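Local coordinates for protein glutamate racemase (PDB 2JFN) that belongs to the Asp/Glu/hydantoin racemase family and binds glutamic acid in a buried pocket between two alpha/beta domains, at residues 26-31 against 90-95. Sequence-based numbering, arbitrary orientation.
Sequences VFDSGV and VACNTA. With GLU (glutamic acid), chain B.
Val90 begins the contact as the parallel bridge partner of Phe27, at the carboxyl ends of strands 21-28 and 87-90. Both side chains lie on the same face of the sheet, where Val90 CG1 sits at the edge of the Phe27 ring, 4.4 Å from CD2, and helix 65-82 packs against that ring. Ala91 N then gives a weak, bent hydrogen bond to Phe27 O (2.9 Å, 121° at the hydrogen). Its methyl CB rests against Val26 CG1 at 4.0 Å, and as the centre of an inverse gamma turn Ala91 swings the chain away from the strand direction. Cys92 points toward Asp28, with CB 3.1 Å from Asp28 OD2; its SG, anti to the backbone N (chi1 172°), reaches alongside both that oxygen and the alpha-carboxylate of the glutamic acid. Asn93 and Thr94, leading into helix 93-106, grip the alpha-carboxylate: Asn93 N bonds to ligand O, while Thr94 N (2.9 Å, 168°) and Thr94 OG1 both donate to OXT.

From the facing segment, Asp28 OD2 accepts a hydrogen bond from the ligand amino N at 2.8 Å, and Ser29 OG donates to the distal OE2 at 2.6 Å. Gly30 N closes an Asx turn onto Asp28 OD1 from above the carboxylate plane, and Gly33 N bonds to the same oxygen, helping to fix the acid's rotation. The ligand is thus held across two adjacent strand ends: an acidic group faces its amino end, while backbone N-H groups where the chain enters a helix, whose dipole probably helps, receive its alpha-carboxylate.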
ATOM      1  N   VAL A  26      10.012  -2.960   1.135  1.00 23.08           N
ATOM      2  CA  VAL A  26       8.649  -2.453   1.078  1.00 22.84           C
ATOM      3  C   VAL A  26       8.217  -2.769  -0.361  1.00 23.16           C
ATOM      4  O   VAL A  26       8.834  -2.292  -1.322  1.00 23.27           O
ATOM      5  CB  VAL A  26       8.572  -0.933   1.336  1.00 23.04           C
ATOM      6  CG1 VAL A  26       7.125  -0.473   1.240  1.00 22.64           C
ATOM      7  CG2 VAL A  26       9.133  -0.606   2.736  1.00 22.73           C
ATOM      8  N   PHE A  27       7.181  -3.594  -0.497  1.00 22.82           N
ATOM      9  CA  PHE A  27       6.678  -4.024  -1.800  1.00 23.33           C
ATOM     10  C   PHE A  27       5.254  -3.589  -2.131  1.00 23.64           C
ATOM     11  O   PHE A  27       4.394  -3.517  -1.257  1.00 24.06           O
ATOM     12  CB  PHE A  27       6.726  -5.553  -1.896  1.00 23.65           C
ATOM     13  CG  PHE A  27       6.000  -6.110  -3.099  1.00 24.66           C
ATOM     14  CD1 PHE A  27       6.625  -6.166  -4.344  1.00 24.66           C
ATOM     15  CD2 PHE A  27       4.674  -6.517  -2.999  1.00 24.42           C
ATOM     16  CE1 PHE A  27       5.938  -6.617  -5.472  1.00 24.95           C
ATOM     17  CE2 PHE A  27       3.974  -6.970  -4.122  1.00 24.93           C
ATOM     18  CZ  PHE A  27       4.607  -7.018  -5.359  1.00 25.18           C
ATOM     19  N   ASP A  28       5.019  -3.311  -3.409  1.00 23.82           N
ATOM     20  CA  ASP A  28       3.697  -2.945  -3.912  1.00 23.43           C
ATOM     21  C   ASP A  28       3.684  -3.210  -5.403  1.00 23.59           C
ATOM     22  O   ASP A  28       4.735  -3.396  -6.019  1.00 23.62           O
ATOM     23  CB  ASP A  28       3.374  -1.461  -3.693  1.00 23.14           C
ATOM     24  CG  ASP A  28       1.962  -1.106  -4.157  1.00 23.57           C
ATOM     25  OD1 ASP A  28       1.745  -0.004  -4.707  1.00 23.23           O
ATOM     26  OD2 ASP A  28       1.055  -1.943  -3.974  1.00 24.14           O
ATOM     27  N   SER A  29       2.490  -3.219  -5.983  1.00 23.49           N
ATOM     28  CA  SER A  29       2.334  -3.424  -7.415  1.00 23.63           C
ATOM     29  C   SER A  29       2.786  -2.148  -8.142  1.00 23.67           C
ATOM     30  O   SER A  29       3.238  -2.201  -9.286  1.00 23.60           O
ATOM     31  CB  SER A  29       0.870  -3.713  -7.733  1.00 23.55           C
ATOM     32  OG  SER A  29       0.061  -2.643  -7.285  1.00 24.80           O
ATOM     33  N   GLY A  30       2.667  -1.007  -7.468  1.00 23.60           N
ATOM     34  CA  GLY A  30       3.069   0.254  -8.066  1.00 23.98           C
ATOM     35  C   GLY A  30       3.646   1.266  -7.096  1.00 23.76           C
ATOM     36  O   GLY A  30       4.543   0.943  -6.311  1.00 24.03           O
ATOM     37  N   VAL A  31       3.128   2.493  -7.129  1.00 23.50           N
ATOM     38  CA  VAL A  31       3.624   3.549  -6.253  1.00 23.42           C
ATOM     39  C   VAL A  31       2.962   3.613  -4.869  1.00 23.39           C
ATOM     40  O   VAL A  31       3.482   4.269  -3.971  1.00 22.93           O
ATOM     41  CB  VAL A  31       3.490   4.957  -6.920  1.00 24.04           C
ATOM     42  CG1 VAL A  31       4.309   5.011  -8.208  1.00 24.26           C
ATOM     43  CG2 VAL A  31       2.027   5.274  -7.222  1.00 24.22           C
ATOM     44  N   VAL A  90       4.369  -6.048   2.758  1.00 26.03           N
ATOM     45  CA  VAL A  90       3.561  -6.167   1.560  1.00 26.42           C
ATOM     46  C   VAL A  90       2.615  -4.974   1.671  1.00 26.74           C
ATOM     47  O   VAL A  90       1.488  -5.112   2.146  1.00 26.48           O
ATOM     48  CB  VAL A  90       2.763  -7.487   1.555  1.00 26.37           C
ATOM     49  CG1 VAL A  90       1.947  -7.604   0.275  1.00 26.82           C
ATOM     50  CG2 VAL A  90       3.729  -8.675   1.668  1.00 26.76           C
ATOM     51  N   ALA A  91       3.103  -3.801   1.271  1.00 26.82           N
ATOM     52  CA  ALA A  91       2.325  -2.560   1.349  1.00 27.63           C
ATOM     53  C   ALA A  91       1.400  -2.476   0.152  1.00 28.11           C
ATOM     54  O   ALA A  91       1.444  -1.521  -0.623  1.00 27.96           O
ATOM     55  CB  ALA A  91       3.266  -1.365   1.377  1.00 27.04           C
ATOM     56  N   CYS A  92       0.549  -3.491   0.038  1.00 29.18           N
ATOM     57  CA  CYS A  92      -0.379  -3.635  -1.068  1.00 30.48           C
ATOM     58  C   CYS A  92      -1.583  -4.454  -0.588  1.00 31.39           C
ATOM     59  O   CYS A  92      -1.439  -5.630  -0.264  1.00 31.00           O
ATOM     60  CB  CYS A  92       0.359  -4.375  -2.192  1.00 30.27           C
ATOM     61  SG  CYS A  92      -0.603  -4.893  -3.604  1.00 30.88           S
ATOM     62  N   ASN A  93      -2.765  -3.839  -0.546  1.00 32.97           N
ATOM     63  CA  ASN A  93      -3.975  -4.537  -0.097  1.00 34.50           C
ATOM     64  C   ASN A  93      -4.373  -5.716  -0.981  1.00 35.02           C
ATOM     65  O   ASN A  93      -4.760  -6.775  -0.478  1.00 35.62           O
ATOM     66  CB  ASN A  93      -5.159  -3.568   0.001  1.00 35.30           C
ATOM     67  CG  ASN A  93      -4.969  -2.517   1.069  1.00 36.40           C
ATOM     68  OD1 ASN A  93      -4.239  -1.538   0.877  1.00 37.59           O
ATOM     69  ND2 ASN A  93      -5.620  -2.713   2.213  1.00 36.95           N
ATOM     70  N   THR A  94      -4.286  -5.535  -2.295  1.00 35.16           N
ATOM     71  CA  THR A  94      -4.649  -6.592  -3.231  1.00 36.16           C
ATOM     72  C   THR A  94      -3.696  -7.782  -3.188  1.00 36.39           C
ATOM     73  O   THR A  94      -3.946  -8.803  -3.822  1.00 37.04           O
ATOM     74  CB  THR A  94      -4.701  -6.064  -4.685  1.00 36.42           C
ATOM     75  OG1 THR A  94      -3.472  -5.394  -5.000  1.00 36.99           O
ATOM     76  CG2 THR A  94      -5.856  -5.097  -4.854  1.00 36.28           C
ATOM     77  N   ALA A  95      -2.604  -7.660  -2.444  1.00 36.62           N
ATOM     78  CA  ALA A  95      -1.645  -8.761  -2.356  1.00 37.07           C
ATOM     79  C   ALA A  95      -1.505  -9.317  -0.948  1.00 37.26           C
ATOM     80  O   ALA A  95      -1.358 -10.524  -0.770  1.00 37.43           O
ATOM     81  CB  ALA A  95      -0.275  -8.314  -2.872  1.00 36.87           C
TER
HETATM   82  N   GLU B1287      -1.326  -0.411  -3.855  1.00 27.57           N
HETATM   83  CA  GLU B1287      -2.593  -1.010  -4.285  1.00 28.20           C
HETATM   84  C   GLU B1287      -3.136  -1.858  -3.152  1.00 28.44           C
HETATM   85  O   GLU B1287      -2.997  -1.469  -1.936  1.00 28.04           O
HETATM   86  CB  GLU B1287      -2.362  -1.870  -5.537  1.00 28.42           C
HETATM   87  CG  GLU B1287      -3.453  -1.588  -6.595  1.00 28.59           C
HETATM   88  CD  GLU B1287      -3.420  -2.633  -7.704  1.00 29.41           C
HETATM   89  OE1 GLU B1287      -4.463  -2.967  -8.258  1.00 29.10           O
HETATM   90  OE2 GLU B1287      -2.353  -3.142  -8.060  1.00 28.72           O
HETATM   91  OXT GLU B1287      -3.743  -2.952  -3.403  1.00 29.50           O